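Thiamine-monophosphate kinase (Stenotrophomonas maltophilia, PDB 6XEP) probably catalyses the ATP-dependent phosphorylation of thiamine monophosphate to thiamine diphosphate, the active form of vitamin B1. Local coordinates at residues Ile162-Thr167 against Ser249-His254; Gly166-Ala171 against Gly273-Leu278. All coordinates share one frame; numbering follows the deposited sequence.

Contact 1. Residues Ile162-Thr167 against Ser249-His254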
ATOM      1  N   ILE A 162      14.652  26.039  16.576  1.00 12.94           N
ATOM      2  CA  ILE A 162      14.517  24.653  16.145  1.00 11.74           C
ATOM      3  C   ILE A 162      14.288  23.804  17.388  1.00 12.16           C
ATOM      4  O   ILE A 162      14.988  23.978  18.399  1.00 15.43           O
ATOM      5  CB  ILE A 162      15.768  24.183  15.383  1.00 13.28           C
ATOM      6  CG1 ILE A 162      16.048  25.099  14.180  1.00 15.81           C
ATOM      7  CG2 ILE A 162      15.601  22.741  14.877  1.00 12.66           C
ATOM      8  CD1 ILE A 162      17.320  24.698  13.431  1.00 11.51           C
ATOM      9  N   TRP A 163      13.327  22.878  17.309  1.00 11.42           N
ATOM     10  CA  TRP A 163      12.939  22.003  18.414  1.00 14.50           C
ATOM     11  C   TRP A 163      12.939  20.559  17.950  1.00 15.86           C
ATOM     12  O   TRP A 163      12.739  20.277  16.772  1.00 14.30           O
ATOM     13  CB  TRP A 163      11.526  22.308  18.935  1.00 14.04           C
ATOM     14  CG  TRP A 163      11.351  23.675  19.550  1.00 16.17           C
ATOM     15  CD1 TRP A 163      11.154  24.857  18.889  1.00 17.98           C
ATOM     16  CD2 TRP A 163      11.349  23.990  20.946  1.00 16.06           C
ATOM     17  NE1 TRP A 163      11.036  25.883  19.787  1.00 14.57           N
ATOM     18  CE2 TRP A 163      11.140  25.378  21.060  1.00 18.05           C
ATOM     19  CE3 TRP A 163      11.498  23.227  22.112  1.00 14.64           C
ATOM     20  CZ2 TRP A 163      11.081  26.033  22.298  1.00 18.89           C
ATOM     21  CZ3 TRP A 163      11.438  23.869  23.340  1.00 17.49           C
ATOM     22  CH2 TRP A 163      11.237  25.269  23.425  1.00 15.41           C
ATOM     23  N   VAL A 164      13.104  19.631  18.894  1.00 13.50           N
ATOM     24  CA  VAL A 164      12.947  18.217  18.574  1.00 10.82           C
ATOM     25  C   VAL A 164      12.301  17.498  19.757  1.00 12.96           C
ATOM     26  O   VAL A 164      12.528  17.844  20.920  1.00 13.94           O
ATOM     27  CB  VAL A 164      14.297  17.561  18.177  1.00 13.38           C
ATOM     28  CG1 VAL A 164      15.254  17.481  19.360  1.00 17.38           C
ATOM     29  CG2 VAL A 164      14.058  16.182  17.543  1.00 16.20           C
ATOM     30  N   SER A 165      11.473  16.507  19.451  1.00 13.13           N
ATOM     31  CA  SER A 165      10.769  15.756  20.485  1.00 14.19           C
ATOM     32  C   SER A 165      11.617  14.584  20.969  1.00 14.24           C
ATOM     33  O   SER A 165      12.535  14.131  20.287  1.00 14.39           O
ATOM     34  CB  SER A 165       9.429  15.234  19.954  1.00 13.35           C
ATOM     35  OG  SER A 165       9.615  14.319  18.855  1.00 14.10           O
ATOM     36  N   GLY A 166      11.298  14.103  22.177  1.00 16.47           N
ATOM     37  CA  GLY A 166      11.886  12.867  22.675  1.00 16.87           C
ATOM     38  C   GLY A 166      13.395  12.936  22.830  1.00 14.17           C
ATOM     39  O   GLY A 166      13.963  13.889  23.390  1.00 17.44           O
ATOM     40  N   THR A 167      14.055  11.879  22.366  1.00 15.66           N
ATOM     41  CA  THR A 167      15.505  11.754  22.422  1.00 16.20           C
ATOM     42  C   THR A 167      15.988  11.319  21.050  1.00 12.67           C
ATOM     43  O   THR A 167      15.234  10.745  20.267  1.00 14.63           O
ATOM     44  CB  THR A 167      15.971  10.728  23.477  1.00 17.72           C
ATOM     45  OG1 THR A 167      15.350   9.458  23.216  1.00 19.62           O
ATOM     46  CG2 THR A 167      15.599  11.202  24.890  1.00 17.25           C
ATOM     47  N   SER A 249      23.225  20.694  22.880  1.00 18.05           N
ATOM     48  CA  SER A 249      21.838  20.802  23.326  1.00 19.64           C
ATOM     49  C   SER A 249      20.982  19.607  22.945  1.00 22.24           C
ATOM     50  O   SER A 249      19.815  19.538  23.359  1.00 17.10           O
ATOM     51  CB  SER A 249      21.177  22.042  22.731  1.00 23.24           C
ATOM     52  OG  SER A 249      21.871  23.213  23.148  1.00 29.48           O
ATOM     53  N   LEU A 250      21.501  18.701  22.142  1.00 16.29           N
ATOM     54  CA  LEU A 250      20.680  17.609  21.653  1.00 14.85           C
ATOM     55  C   LEU A 250      20.190  16.754  22.826  1.00 18.69           C
ATOM     56  O   LEU A 250      20.947  16.515  23.774  1.00 18.69           O
ATOM     57  CB  LEU A 250      21.488  16.752  20.681  1.00 15.59           C
ATOM     58  CG  LEU A 250      21.927  17.413  19.372  1.00 19.54           C
ATOM     59  CD1 LEU A 250      22.723  16.414  18.541  1.00 23.44           C
ATOM     60  CD2 LEU A 250      20.719  17.927  18.606  1.00 18.78           C
ATOM     61  N   PRO A 251      18.924  16.286  22.803  1.00 17.40           N
ATOM     62  CA  PRO A 251      18.417  15.420  23.875  1.00 12.68           C
ATOM     63  C   PRO A 251      18.953  14.002  23.728  1.00 18.67           C
ATOM     64  O   PRO A 251      18.587  13.272  22.808  1.00 21.85           O
ATOM     65  CB  PRO A 251      16.892  15.477  23.671  1.00 15.91           C
ATOM     66  CG  PRO A 251      16.737  15.711  22.209  1.00 18.19           C
ATOM     67  CD  PRO A 251      17.855  16.670  21.868  1.00 16.97           C
ATOM     68  N   ILE A 252      19.810  13.608  24.658  1.00 22.28           N
ATOM     69  CA  ILE A 252      20.442  12.298  24.615  1.00 23.72           C
ATOM     70  C   ILE A 252      19.979  11.523  25.840  1.00 23.69           C
ATOM     71  O   ILE A 252      20.076  12.018  26.975  1.00 22.34           O
ATOM     72  CB  ILE A 252      21.977  12.428  24.529  1.00 25.17           C
ATOM     73  CG1 ILE A 252      22.342  12.983  23.147  1.00 25.07           C
ATOM     74  CG2 ILE A 252      22.659  11.084  24.747  1.00 25.06           C
ATOM     75  CD1 ILE A 252      23.776  13.379  22.962  1.00 31.20           C
ATOM     76  N   SER A 253      19.454  10.321  25.609  1.00 18.98           N
ATOM     77  CA  SER A 253      18.867   9.558  26.698  1.00 19.95           C
ATOM     78  C   SER A 253      19.932   9.100  27.687  1.00 19.40           C
ATOM     79  O   SER A 253      21.130   9.047  27.384  1.00 22.25           O
ATOM     80  CB  SER A 253      18.106   8.347  26.161  1.00 25.02           C
ATOM     81  OG  SER A 253      19.002   7.363  25.681  1.00 19.95           O
ATOM     82  N   HIS A 254      19.470   8.783  28.900  1.00 21.69           N
ATOM     83  CA  HIS A 254      20.347   8.202  29.909  1.00 23.11           C
ATOM     84  C   HIS A 254      21.080   6.990  29.352  1.00 19.26           C
ATOM     85  O   HIS A 254      22.308   6.881  29.461  1.00 23.26           O
ATOM     86  CB  HIS A 254      19.520   7.812  31.133  1.00 25.23           C
ATOM     87  CG  HIS A 254      20.323   7.213  32.240  1.00 29.22           C
ATOM     88  ND1 HIS A 254      20.989   7.981  33.172  1.00 24.66           N
ATOM     89  CD2 HIS A 254      20.557   5.922  32.576  1.00 24.14           C
ATOM     90  CE1 HIS A 254      21.601   7.187  34.033  1.00 28.02           C
ATOM     91  NE2 HIS A 254      21.359   5.933  33.691  1.00 28.15           N
TER
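Pro251 lays its ring against the end of strand 161-165, where the chain leaves the sheet through Gly166 and Thr167. Its CB sits against a backbone oxygen, 3.3 Å from Gly166 O. CG touches the same oxygen at 3.5 Å and also reaches the methyl Val164 CG1 at 3.7 Å. CD lies at the same distance, 3.7 Å, from Val164 CG1. With chi1 68°, CG1 lies between the backbone N and the carbonyl carbon of Val164, and this turns it to the proline ring; CG2 is anti to the N. The strand belongs to the mixed sheet of the PurM-like C-terminal domain, and Val164 and Pro251 both also touch strand 301-308 next to it. Beyond the proline the contact passes to the backbone. The CA-H of Thr167 approaches Pro251 O, with CA and O 3.5 Å apart, and the angle at the hydrogen is 126°. The methyl Thr167 CG2, anti to the carbonyl carbon, lies 4.0 Å from Ser253 CB. Both hydroxyls turn to Asp170: Thr167 OG1 donates to OD2, and Ser253 OG bonds to OD1. As the N-cap of helix 254-259, Ser253 OG also takes the N-H of Leu256.

Contact 2. Residues Gly166-Ala171 against Gly273-Leu278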
ATOM      1  N   GLY A 166      11.298  14.103  22.177  1.00 16.47           N
ATOM      2  CA  GLY A 166      11.886  12.867  22.675  1.00 16.87           C
ATOM      3  C   GLY A 166      13.395  12.936  22.830  1.00 14.17           C
ATOM      4  O   GLY A 166      13.963  13.889  23.390  1.00 17.44           O
ATOM      5  N   THR A 167      14.055  11.879  22.366  1.00 15.66           N
ATOM      6  CA  THR A 167      15.505  11.754  22.422  1.00 16.20           C
ATOM      7  C   THR A 167      15.988  11.319  21.050  1.00 12.67           C
ATOM      8  O   THR A 167      15.234  10.745  20.267  1.00 14.63           O
ATOM      9  CB  THR A 167      15.971  10.728  23.477  1.00 17.72           C
ATOM     10  OG1 THR A 167      15.350   9.458  23.216  1.00 19.62           O
ATOM     11  CG2 THR A 167      15.599  11.202  24.890  1.00 17.25           C
ATOM     12  N   LEU A 168      17.259  11.592  20.762  1.00 13.29           N
ATOM     13  CA  LEU A 168      17.822  11.287  19.457  1.00 14.57           C
ATOM     14  C   LEU A 168      18.960  10.294  19.593  1.00 14.26           C
ATOM     15  O   LEU A 168      19.835  10.460  20.455  1.00 15.61           O
ATOM     16  CB  LEU A 168      18.349  12.562  18.773  1.00 14.49           C
ATOM     17  CG  LEU A 168      17.276  13.569  18.357  1.00 16.43           C
ATOM     18  CD1 LEU A 168      17.959  14.820  17.765  1.00 12.71           C
ATOM     19  CD2 LEU A 168      16.323  12.955  17.349  1.00 17.78           C
ATOM     20  N   GLY A 169      18.965   9.287  18.711  1.00 10.97           N
ATOM     21  CA  GLY A 169      20.100   8.392  18.579  1.00 15.48           C
ATOM     22  C   GLY A 169      19.958   7.052  19.272  1.00 13.70           C
ATOM     23  O   GLY A 169      20.848   6.204  19.130  1.00 12.88           O
ATOM     24  N   ASP A 170      18.873   6.841  20.018  1.00 14.37           N
ATOM     25  CA  ASP A 170      18.716   5.593  20.762  1.00 15.06           C
ATOM     26  C   ASP A 170      18.697   4.384  19.830  1.00 13.73           C
ATOM     27  O   ASP A 170      19.368   3.370  20.080  1.00 12.90           O
ATOM     28  CB  ASP A 170      17.423   5.630  21.552  1.00 11.73           C
ATOM     29  CG  ASP A 170      17.462   6.601  22.708  1.00 16.12           C
ATOM     30  OD1 ASP A 170      18.565   6.946  23.201  1.00 18.26           O
ATOM     31  OD2 ASP A 170      16.364   6.988  23.144  1.00 21.44           O
ATOM     32  N   ALA A 171      17.875   4.446  18.785  1.00 12.84           N
ATOM     33  CA  ALA A 171      17.795   3.313  17.869  1.00 12.56           C
ATOM     34  C   ALA A 171      19.154   3.023  17.244  1.00 13.11           C
ATOM     35  O   ALA A 171      19.577   1.864  17.166  1.00 15.08           O
ATOM     36  CB  ALA A 171      16.733   3.590  16.796  1.00 15.46           C
ATOM     37  N   GLY A 273      19.871   6.487  12.344  1.00 18.45           N
ATOM     38  CA  GLY A 273      18.606   6.184  11.708  1.00 20.11           C
ATOM     39  C   GLY A 273      17.506   5.852  12.706  1.00 13.18           C
ATOM     40  O   GLY A 273      17.761   5.489  13.859  1.00 15.74           O
ATOM     41  N   ASP A 274      16.257   6.027  12.252  1.00 12.82           N
ATOM     42  CA  ASP A 274      15.066   5.416  12.864  1.00 14.07           C
ATOM     43  C   ASP A 274      14.676   6.009  14.214  1.00 14.63           C
ATOM     44  O   ASP A 274      14.104   5.310  15.054  1.00 12.61           O
ATOM     45  CB  ASP A 274      15.243   3.906  13.007  1.00 16.58           C
ATOM     46  CG  ASP A 274      15.164   3.192  11.677  1.00 18.35           C
ATOM     47  OD1 ASP A 274      15.177   3.865  10.623  1.00 20.26           O
ATOM     48  OD2 ASP A 274      15.087   1.950  11.694  1.00 13.84           O
ATOM     49  N   ASP A 275      14.923   7.299  14.453  1.00 12.68           N
ATOM     50  CA  ASP A 275      14.426   7.876  15.708  1.00 10.11           C
ATOM     51  C   ASP A 275      12.906   7.946  15.719  1.00 12.91           C
ATOM     52  O   ASP A 275      12.268   7.643  16.740  1.00 12.88           O
ATOM     53  CB  ASP A 275      14.981   9.274  15.915  1.00 12.26           C
ATOM     54  CG  ASP A 275      16.480   9.292  16.114  1.00 14.60           C
ATOM     55  OD1 ASP A 275      16.973   8.621  17.051  1.00 16.69           O
ATOM     56  OD2 ASP A 275      17.153  10.017  15.354  1.00 16.43           O
ATOM     57  N   TYR A 276      12.320   8.334  14.584  1.00 13.86           N
ATOM     58  CA  TYR A 276      10.887   8.608  14.451  1.00 12.24           C
ATOM     59  C   TYR A 276      10.431   9.617  15.508  1.00 14.02           C
ATOM     60  O   TYR A 276       9.373   9.491  16.124  1.00 13.58           O
ATOM     61  CB  TYR A 276      10.073   7.293  14.457  1.00 13.68           C
ATOM     62  CG  TYR A 276      10.484   6.490  13.237  1.00 13.63           C
ATOM     63  CD1 TYR A 276      10.139   6.932  11.972  1.00 16.86           C
ATOM     64  CD2 TYR A 276      11.292   5.349  13.343  1.00 17.70           C
ATOM     65  CE1 TYR A 276      10.534   6.239  10.825  1.00 21.67           C
ATOM     66  CE2 TYR A 276      11.694   4.647  12.196  1.00 19.57           C
ATOM     67  CZ  TYR A 276      11.311   5.103  10.944  1.00 24.05           C
ATOM     68  OH  TYR A 276      11.698   4.455   9.784  1.00 27.25           O
ATOM     69  N   GLU A 277      11.243  10.658  15.684  1.00 13.50           N
ATOM     70  CA  GLU A 277      10.892  11.849  16.442  1.00 13.46           C
ATOM     71  C   GLU A 277      10.454  12.934  15.468  1.00 15.73           C
ATOM     72  O   GLU A 277      10.567  12.772  14.259  1.00 16.50           O
ATOM     73  CB  GLU A 277      12.085  12.308  17.293  1.00 12.07           C
ATOM     74  CG  GLU A 277      12.477  11.276  18.348  1.00 14.68           C
ATOM     75  CD  GLU A 277      11.459  11.156  19.501  1.00 12.89           C
ATOM     76  OE1 GLU A 277      10.404  11.843  19.497  1.00 13.63           O
ATOM     77  OE2 GLU A 277      11.726  10.372  20.441  1.00 15.29           O
ATOM     78  N   LEU A 278       9.916  14.036  15.995  1.00 12.60           N
ATOM     79  CA  LEU A 278       9.513  15.165  15.158  1.00 12.40           C
ATOM     80  C   LEU A 278      10.452  16.336  15.410  1.00 14.08           C
ATOM     81  O   LEU A 278      10.696  16.691  16.563  1.00 14.93           O
ATOM     82  CB  LEU A 278       8.076  15.605  15.457  1.00 18.66           C
ATOM     83  CG  LEU A 278       6.936  14.713  14.988  1.00 17.46           C
ATOM     84  CD1 LEU A 278       5.592  15.440  15.213  1.00 17.20           C
ATOM     85  CD2 LEU A 278       7.116  14.371  13.520  1.00 23.26           C
TER
HETATM   86  O   HOH W   1      15.967   6.655  18.734  1.00 15.23           O
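Asp275 OD1 accepts the N-H of Gly169, with 2.7 Å between OD1 and N. The bond is nearly straight, 168° at the hydrogen. It arrives on the syn side of the carboxylate, 29° out of its plane. The same oxygen also accepts a bond from a water, which in turn accepts the N-H of Ala171. One carboxylate oxygen thus grips the start of helix 170-179 twice, directly at the N-cap residue Gly169 and, through the water, at Ala171 two residues on. The other oxygen, Asp275 OD2, lies 3.6 Å from the methyl Leu168 CD2, and the two side chains cross at about a right angle. Ala171 CB packs on the backbone, 3.6 Å from both Gly273 O and Asp274 O.

Glu277 bends at chi2 (-71°) and brings OE2 to 3.4 Å from Thr167 N, a weak hydrogen bond. Salt bridges to Arg200 and Arg207 hold OE2, while Ser165 bonds to OE1. Where the chain enters strand 277-282, Tyr276 and Glu277 both face Val224 in a G1 beta bulge. Asp274, predicted to bind substrate, is bridged to Lys74 and bonded to His6 of the second subunit. The carboxylate of Asp275 sets its negative charge against N-H groups at the amino end of helix 170-179, probably a favourable match to the helix dipole, and the two arginines probably offset the charge of Glu277.

In the fold
Contacts 1 and 2 share Gly166 and Thr167, and their centres are about 9 Å apart. The connection from strand 161-165 to helix 170-179 thus packs against both 249-254 and 273-278. Two probable hydrogen bonds join the contacts: the Ser253-Asp170 bond, 2.6 Å from OG to OD1, and the Ser165-Glu277 bond, 2.7 Å from OG to OE1. Strands 161-165 and 277-282 are also neighbours in one sheet. Contact 2 lies nearer the predicted active site. The side chain of Asp274 is about 5 Å from that of Ser225, a residue predicted to bind ATP, and about 6 Å from that of Asp226. In contact 1, the side chain of Val164 is about 9 Å from that of Asp223. Asp226 and Asp223 are predicted magnesium ligands.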